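PDB 2PBP: enoyl-CoA hydratase subunit I, which probably catalyses a hydro-lyase reaction as a member of the enoyl-CoA hydratase/isomerase family, adding water to enoyl-CoA thioesters. Local coordinates for residues A72-P76 with I77-W81; V137-A141 with G142-R146; A64-I68 with Q69-K73. All coordinates share one frame; numbering follows the deposited sequence.

Contact 1. Residues A72-P76 with I77-W81; sequences AKDDP and IRLEW
Asp75 is the N-cap of helix 76-82, and its carboxylate reaches forward to the backbone of Arg78, the third residue of the first turn. OD1 of Asp75 accepts from Arg78 N at 2.9 Å in an almost straight bond, with the donor standing above the carboxylate plane. CG of Asp75 sits between the backbone N and the carbonyl carbon (chi1 58°), which folds the acid back over the helix start. Behind the cap, the backbone ladder begins with Leu79 N to Asp75 O (3.0 Å) and Glu80 N to Pro76 O.

Arg78 CG lies opposite the backbone N (chi1 172°), and the chain runs extended past the preceding loop. Its NE meets Asp74 OD1 at 2.7 Å in a salt bridge; the carboxylate and guanidinium planes are 23° apart, nearly coplanar, and OD1 is met nearly along its C-O axis. A water closes the arrangement, giving a hydrogen to Asp74 OD1 and accepting from Arg78 NH2 (2.9 Å). Lys73 O touches Arg78 CD at 3.3 Å, while Lys73 CE lies over one guanidinium face. Leu79 CD2 packs against the Asp74 carboxylate, 3.5 Å from OD2.

Lys73 NZ is 3.8 Å from Arg78 NH2, and Arg31 brings another guanidinium close. Asp74 probably offsets part of this positive charge, whereas Asp75 OD1 gives the N-H of Arg78 a side-chain acceptor.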
loop_
_atom_site.group_PDB
_atom_site.type_symbol
_atom_site.label_atom_id
_atom_site.label_comp_id
_atom_site.label_asym_id
_atom_site.label_seq_id
_atom_site.Cartn_x
_atom_site.Cartn_y
_atom_site.Cartn_z
ATOM N N ALA A 72 -19.929 27.930 -17.372
ATOM C CA ALA A 72 -20.440 28.387 -18.661
ATOM C C ALA A 72 -19.664 29.573 -19.220
ATOM O O ALA A 72 -19.725 29.848 -20.414
ATOM C CB ALA A 72 -21.923 28.740 -18.541
ATOM N N LYS A 73 -18.939 30.277 -18.357
ATOM C CA LYS A 73 -18.153 31.428 -18.791
ATOM C C LYS A 73 -16.854 31.011 -19.475
ATOM O O LYS A 73 -16.234 31.800 -20.188
ATOM C CB LYS A 73 -17.792 32.309 -17.595
ATOM C CG LYS A 73 -18.957 32.971 -16.890
ATOM C CD LYS A 73 -18.448 33.811 -15.722
ATOM C CE LYS A 73 -17.439 34.856 -16.190
ATOM N NZ LYS A 73 -16.828 35.605 -15.055
ATOM N N ASP A 74 -16.445 29.768 -19.255
ATOM C CA ASP A 74 -15.189 29.282 -19.810
ATOM C C ASP A 74 -15.160 28.808 -21.259
ATOM O O ASP A 74 -16.183 28.475 -21.856
ATOM C CB ASP A 74 -14.638 28.169 -18.914
ATOM C CG ASP A 74 -14.441 28.620 -17.477
ATOM O OD1 ASP A 74 -14.037 29.785 -17.270
ATOM O OD2 ASP A 74 -14.675 27.807 -16.554
ATOM N N ASP A 75 -13.945 28.801 -21.805
ATOM C CA ASP A 75 -13.643 28.343 -23.155
ATOM C C ASP A 75 -12.198 27.835 -23.053
ATOM O O ASP A 75 -11.521 28.093 -22.059
ATOM C CB ASP A 75 -13.790 29.482 -24.183
ATOM C CG ASP A 75 -12.905 30.678 -23.879
ATOM O OD1 ASP A 75 -11.678 30.572 -24.065
ATOM O OD2 ASP A 75 -13.442 31.725 -23.457
ATOM N N PRO A 76 -11.711 27.103 -24.067
ATOM C CA PRO A 76 -10.344 26.568 -24.035
ATOM C C PRO A 76 -9.214 27.532 -23.658
ATOM O O PRO A 76 -8.382 27.214 -22.812
ATOM C CB PRO A 76 -10.165 25.997 -25.441
ATOM C CG PRO A 76 -11.560 25.563 -25.795
ATOM C CD PRO A 76 -12.389 26.732 -25.319
ATOM N N ILE A 77 -9.181 28.701 -24.287
ATOM C CA ILE A 77 -8.123 29.673 -24.018
ATOM C C ILE A 77 -8.240 30.320 -22.640
ATOM O O ILE A 77 -7.240 30.485 -21.939
ATOM C CB ILE A 77 -8.083 30.762 -25.113
ATOM C CG1 ILE A 77 -7.938 30.104 -26.488
ATOM C CG2 ILE A 77 -6.920 31.712 -24.863
ATOM C CD1 ILE A 77 -6.672 29.236 -26.744
ATOM N N ARG A 78 -9.460 30.684 -22.256
ATOM C CA ARG A 78 -9.696 31.282 -20.947
ATOM C C ARG A 78 -9.222 30.303 -19.865
ATOM O O ARG A 78 -8.576 30.700 -18.894
ATOM C CB ARG A 78 -11.191 31.586 -20.765
ATOM C CG ARG A 78 -11.585 32.028 -19.356
ATOM C CD ARG A 78 -13.076 32.367 -19.290
ATOM N NE ARG A 78 -13.605 32.392 -17.925
ATOM C CZ ARG A 78 -13.444 33.388 -17.057
ATOM N NH1 ARG A 78 -12.763 34.477 -17.394
ATOM N NH2 ARG A 78 -13.974 33.293 -15.845
ATOM N N LEU A 79 -9.538 29.023 -20.044
ATOM C CA LEU A 79 -9.135 28.002 -19.079
ATOM C C LEU A 79 -7.620 27.819 -19.059
ATOM O O LEU A 79 -7.020 27.654 -17.995
ATOM C CB LEU A 79 -9.821 26.670 -19.394
ATOM C CG LEU A 79 -11.321 26.643 -19.082
ATOM C CD1 LEU A 79 -11.970 25.412 -19.705
ATOM C CD2 LEU A 79 -11.518 26.667 -17.565
ATOM N N GLU A 80 -7.002 27.851 -20.235
ATOM C CA GLU A 80 -5.555 27.697 -20.323
ATOM C C GLU A 80 -4.860 28.779 -19.492
ATOM O O GLU A 80 -3.944 28.490 -18.725
ATOM C CB GLU A 80 -5.102 27.781 -21.781
ATOM C CG GLU A 80 -3.589 27.718 -21.982
ATOM C CD GLU A 80 -2.965 26.423 -21.481
ATOM O OE1 GLU A 80 -3.428 25.330 -21.876
ATOM O OE2 GLU A 80 -1.998 26.501 -20.696
ATOM N N TRP A 81 -5.304 30.023 -19.632
ATOM C CA TRP A 81 -4.700 31.117 -18.873
ATOM C C TRP A 81 -5.055 31.054 -17.384
ATOM O O TRP A 81 -4.250 31.432 -16.534
ATOM C CB TRP A 81 -5.122 32.470 -19.455
ATOM C CG TRP A 81 -4.488 32.811 -20.784
ATOM C CD1 TRP A 81 -5.137 33.126 -21.943
ATOM C CD2 TRP A 81 -3.084 32.924 -21.067
ATOM N NE1 TRP A 81 -4.228 33.433 -22.930
ATOM C CE2 TRP A 81 -2.962 33.317 -22.421
ATOM C CE3 TRP A 81 -1.918 32.735 -20.313
ATOM C CZ2 TRP A 81 -1.719 33.526 -23.034
ATOM C CZ3 TRP A 81 -0.680 32.943 -20.924
ATOM C CH2 TRP A 81 -0.594 33.335 -22.273
HETATM O O HOH W 1 -15.299 30.762 -15.115
#

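Contact 2. Residues V137-A141 with G142-R146; sequences VMPGA and GGTQR
Pro139 lies against the start of helix 143-151 where a side chain on Gly143 would clash. Pro139 CB is 4.1 Å from Gly143 CA, and a beta carbon modelled on that glycine would run into the proline ring at the same CB. Gly142 is restricted in another way: its positive phi of 92° would press a side chain onto the carbonyl oxygen of Ala141. The Thr144 methyl fills in beside the proline ring, CG2 standing 4.0 Å from Pro139 CD. Thr144 CG2 is anti to the carbonyl carbon, which leans it back toward the loop.

The two glycines belong to the helix N-terminus, where Gly142 is the N-cap residue and its carbonyl O receives Arg146 N at 2.8 Å. The cap has no side chain to accept from the first turn; Glu112 OE2 of helix 109-115 accepts from Gly143 N there, and also from Ala141 N in the loop before the cap.

At the far end of the contact a water bridges Arg146 NH1 and Ala141 O, donating to the carbonyl and accepting from NH1 (2.8 Å), while Arg146 NH2 is bonded to Ser92 OG.

The solvent side is looser. Exposed Met138 touches the helix through one methyl, CE lying 4.1 Å from Thr144 CG2. Thr144 OG1 turns instead to exposed Gln145, donating to a lone pair of OE1 in the carbonyl plane at 3.1 Å.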
loop_
_atom_site.group_PDB
_atom_site.type_symbol
_atom_site.label_atom_id
_atom_site.label_comp_id
_atom_site.label_asym_id
_atom_site.label_seq_id
_atom_site.Cartn_x
_atom_site.Cartn_y
_atom_site.Cartn_z
ATOM N N VAL A 137 -18.990 17.606 -20.174
ATOM C CA VAL A 137 -17.576 17.760 -19.843
ATOM C C VAL A 137 -17.020 16.545 -19.087
ATOM O O VAL A 137 -17.495 15.426 -19.287
ATOM C CB VAL A 137 -17.327 19.068 -19.040
ATOM C CG1 VAL A 137 -17.617 20.277 -19.926
ATOM C CG2 VAL A 137 -18.205 19.110 -17.802
ATOM N N MET A 138 -16.020 16.760 -18.235
ATOM C CA MET A 138 -15.404 15.665 -17.484
ATOM C C MET A 138 -14.703 16.160 -16.219
ATOM O O MET A 138 -14.593 17.364 -15.991
ATOM C CB MET A 138 -14.371 14.957 -18.371
ATOM C CG MET A 138 -13.163 15.819 -18.744
ATOM S SD MET A 138 -11.995 15.010 -19.877
ATOM C CE MET A 138 -10.977 14.067 -18.722
ATOM N N PRO A 139 -14.239 15.229 -15.368
ATOM C CA PRO A 139 -13.544 15.661 -14.151
ATOM C C PRO A 139 -12.200 16.236 -14.600
ATOM O O PRO A 139 -11.551 15.679 -15.482
ATOM C CB PRO A 139 -13.383 14.363 -13.368
ATOM C CG PRO A 139 -14.607 13.577 -13.777
ATOM C CD PRO A 139 -14.635 13.812 -15.270
ATOM N N GLY A 140 -11.780 17.347 -14.005
ATOM C CA GLY A 140 -10.519 17.942 -14.409
ATOM C C GLY A 140 -9.531 18.147 -13.281
ATOM O O GLY A 140 -8.455 18.704 -13.496
ATOM N N ALA A 141 -9.891 17.688 -12.085
ATOM C CA ALA A 141 -9.033 17.840 -10.914
ATOM C C ALA A 141 -8.567 16.514 -10.307
ATOM O O ALA A 141 -8.610 16.334 -9.087
ATOM C CB ALA A 141 -9.757 18.674 -9.855
ATOM N N GLY A 142 -8.134 15.589 -11.159
ATOM C CA GLY A 142 -7.635 14.312 -10.680
ATOM C C GLY A 142 -8.641 13.183 -10.561
ATOM O O GLY A 142 -8.257 12.035 -10.350
ATOM N N GLY A 143 -9.924 13.504 -10.692
ATOM C CA GLY A 143 -10.960 12.490 -10.587
ATOM C C GLY A 143 -10.746 11.249 -11.440
ATOM O O GLY A 143 -10.854 10.128 -10.942
ATOM N N THR A 144 -10.443 11.433 -12.722
ATOM C CA THR A 144 -10.241 10.285 -13.604
ATOM C C THR A 144 -8.978 9.512 -13.240
ATOM O O THR A 144 -8.902 8.302 -13.447
ATOM C CB THR A 144 -10.137 10.701 -15.089
ATOM O OG1 THR A 144 -8.950 11.476 -15.294
ATOM C CG2 THR A 144 -11.348 11.514 -15.500
ATOM N N GLN A 145 -7.993 10.214 -12.689
ATOM C CA GLN A 145 -6.731 9.585 -12.325
ATOM C C GLN A 145 -6.791 8.817 -11.011
ATOM O O GLN A 145 -6.498 7.620 -10.968
ATOM C CB GLN A 145 -5.624 10.639 -12.245
ATOM C CG GLN A 145 -5.442 11.450 -13.524
ATOM C CD GLN A 145 -5.220 10.569 -14.740
ATOM O OE1 GLN A 145 -6.081 10.474 -15.619
ATOM N NE2 GLN A 145 -4.070 9.910 -14.790
ATOM N N ARG A 146 -7.172 9.504 -9.941
ATOM C CA ARG A 146 -7.240 8.862 -8.637
ATOM C C ARG A 146 -8.252 7.722 -8.566
ATOM O O ARG A 146 -7.980 6.697 -7.940
ATOM C CB ARG A 146 -7.523 9.900 -7.547
ATOM C CG ARG A 146 -6.368 10.883 -7.314
ATOM C CD ARG A 146 -6.536 11.626 -5.992
ATOM N NE ARG A 146 -5.346 12.384 -5.608
ATOM C CZ ARG A 146 -5.121 13.656 -5.924
ATOM N NH1 ARG A 146 -6.007 14.339 -6.638
ATOM N NH2 ARG A 146 -4.004 14.249 -5.519
HETATM O O HOH W 2 -8.806 14.194 -7.152
#

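Contact 3. Residues A64-I68 with Q69-K73; sequences AGADI and QEMAK
The carboxylates of Asp67 and Glu70 stand with their planes 60° apart. Above the Asp67 plane comes the backbone N of Glu70, 2.9 Å from OD2 and some 51° out of that plane, while Gln69 CB also presses on Asp67 OD2 at 3.3 Å. A single water donates to Asp67 OD1 (2.7 Å) and to Glu70 OE1, and a hydrogen given to each probably eases the repulsion between the two acids. Glu70 OE2 accepts from Arg31 N.

On the apolar side, Met71 bends at its thioether and brings CE to 3.3 Å from Ala66 O. The same methyl is tight against Ile68 CD1 (3.4 Å), and Leu135 touches both side chains. Asp67 holds its CG between backbone N and carbonyl carbon (chi1 57°), which aims OD2 at the first turn. Without the carboxylate, as with an alanine here, Glu70 N would probably keep little more than its weak bond to Asp67 O, and the bridging water would lose one acceptor.

Met71 N to Asp67 O (3.2 Å) and Ala72 N to Ile68 O (2.7 Å) carry the turn onward. This is an aspartate N-cap on helix 68-72, set within the Ala-Gly-Ala-Asp-Ile sequence familiar in crotonase-like enzymes.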
loop_
_atom_site.group_PDB
_atom_site.type_symbol
_atom_site.label_atom_id
_atom_site.label_comp_id
_atom_site.label_asym_id
_atom_site.label_seq_id
_atom_site.Cartn_x
_atom_site.Cartn_y
_atom_site.Cartn_z
ATOM N N ALA A 64 -20.052 20.130 -3.488
ATOM C CA ALA A 64 -20.522 19.882 -4.845
ATOM C C ALA A 64 -19.476 20.515 -5.757
ATOM O O ALA A 64 -18.536 21.149 -5.280
ATOM C CB ALA A 64 -21.886 20.533 -5.066
ATOM N N GLY A 65 -19.628 20.345 -7.064
ATOM C CA GLY A 65 -18.662 20.925 -7.978
ATOM C C GLY A 65 -18.971 22.377 -8.276
ATOM O O GLY A 65 -19.972 22.915 -7.797
ATOM N N ALA A 66 -18.107 23.018 -9.056
ATOM C CA ALA A 66 -18.309 24.412 -9.426
ATOM C C ALA A 66 -19.662 24.530 -10.115
ATOM O O ALA A 66 -20.062 23.634 -10.861
ATOM C CB ALA A 66 -17.197 24.874 -10.363
ATOM N N ASP A 67 -20.365 25.630 -9.863
ATOM C CA ASP A 67 -21.682 25.849 -10.453
ATOM C C ASP A 67 -21.606 26.055 -11.961
ATOM O O ASP A 67 -20.569 26.456 -12.494
ATOM C CB ASP A 67 -22.354 27.061 -9.812
ATOM C CG ASP A 67 -21.513 28.312 -9.928
ATOM O OD1 ASP A 67 -20.537 28.454 -9.159
ATOM O OD2 ASP A 67 -21.820 29.147 -10.802
ATOM N N ILE A 68 -22.717 25.789 -12.643
ATOM C CA ILE A 68 -22.778 25.933 -14.092
ATOM C C ILE A 68 -22.533 27.362 -14.559
ATOM O O ILE A 68 -21.899 27.577 -15.592
ATOM C CB ILE A 68 -24.142 25.445 -14.655
ATOM C CG1 ILE A 68 -24.157 23.916 -14.728
ATOM C CG2 ILE A 68 -24.384 26.036 -16.044
ATOM C CD1 ILE A 68 -23.116 23.248 -15.662
ATOM N N GLN A 69 -23.031 28.342 -13.809
ATOM C CA GLN A 69 -22.835 29.724 -14.211
ATOM C C GLN A 69 -21.349 30.052 -14.345
ATOM O O GLN A 69 -20.946 30.743 -15.277
ATOM C CB GLN A 69 -23.494 30.683 -13.217
ATOM C CG GLN A 69 -23.444 32.133 -13.689
ATOM C CD GLN A 69 -24.354 33.047 -12.897
ATOM O OE1 GLN A 69 -25.558 32.814 -12.806
ATOM N NE2 GLN A 69 -23.782 34.099 -12.324
ATOM N N GLU A 70 -20.533 29.549 -13.423
ATOM C CA GLU A 70 -19.098 29.811 -13.487
ATOM C C GLU A 70 -18.455 29.037 -14.638
ATOM O O GLU A 70 -17.627 29.578 -15.375
ATOM C CB GLU A 70 -18.426 29.443 -12.161
ATOM C CG GLU A 70 -16.903 29.555 -12.186
ATOM C CD GLU A 70 -16.294 29.596 -10.794
ATOM O OE1 GLU A 70 -16.545 30.578 -10.067
ATOM O OE2 GLU A 70 -15.566 28.650 -10.429
ATOM N N MET A 71 -18.845 27.778 -14.798
ATOM C CA MET A 71 -18.291 26.950 -15.864
ATOM C C MET A 71 -18.708 27.418 -17.254
ATOM O O MET A 71 -17.934 27.313 -18.204
ATOM C CB MET A 71 -18.712 25.488 -15.692
ATOM C CG MET A 71 -18.182 24.816 -14.437
ATOM S SD MET A 71 -18.364 23.018 -14.522
ATOM C CE MET A 71 -20.084 22.809 -14.096
ATOM N N ALA A 72 -19.929 27.930 -17.372
ATOM C CA ALA A 72 -20.440 28.387 -18.661
ATOM C C ALA A 72 -19.664 29.573 -19.220
ATOM O O ALA A 72 -19.725 29.848 -20.414
ATOM C CB ALA A 72 -21.923 28.740 -18.541
ATOM N N LYS A 73 -18.939 30.277 -18.357
ATOM C CA LYS A 73 -18.153 31.428 -18.791
ATOM C C LYS A 73 -16.854 31.011 -19.475
ATOM O O LYS A 73 -16.234 31.800 -20.188
ATOM C CB LYS A 73 -17.792 32.309 -17.595
ATOM C CG LYS A 73 -18.957 32.971 -16.890
ATOM C CD LYS A 73 -18.448 33.811 -15.722
ATOM C CE LYS A 73 -17.439 34.856 -16.190
ATOM N NZ LYS A 73 -16.828 35.605 -15.055
HETATM O O HOH W 3 -18.828 30.437 -8.494
#

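In the fold
From the N terminus, contact 3 comes first, turning the chain from strand 61-63 into helix 68-72. Contact 1 starts where it ends: the two share Ala72 and Lys73, which lead from helix 68-72 toward helix 76-82, and their centres are about 12 Å apart. Each of these short helices has an aspartate cap at its start. Contact 2 lies further along the chain, in series with both, where the loop after strand 127-129 enters helix 143-151. None of the three encloses or crosses another. In space contact 2 approaches contact 3 to about 5 Å between nearest atoms without touching, and Leu135, just ahead of 137-141, ties that loop to helix 68-72.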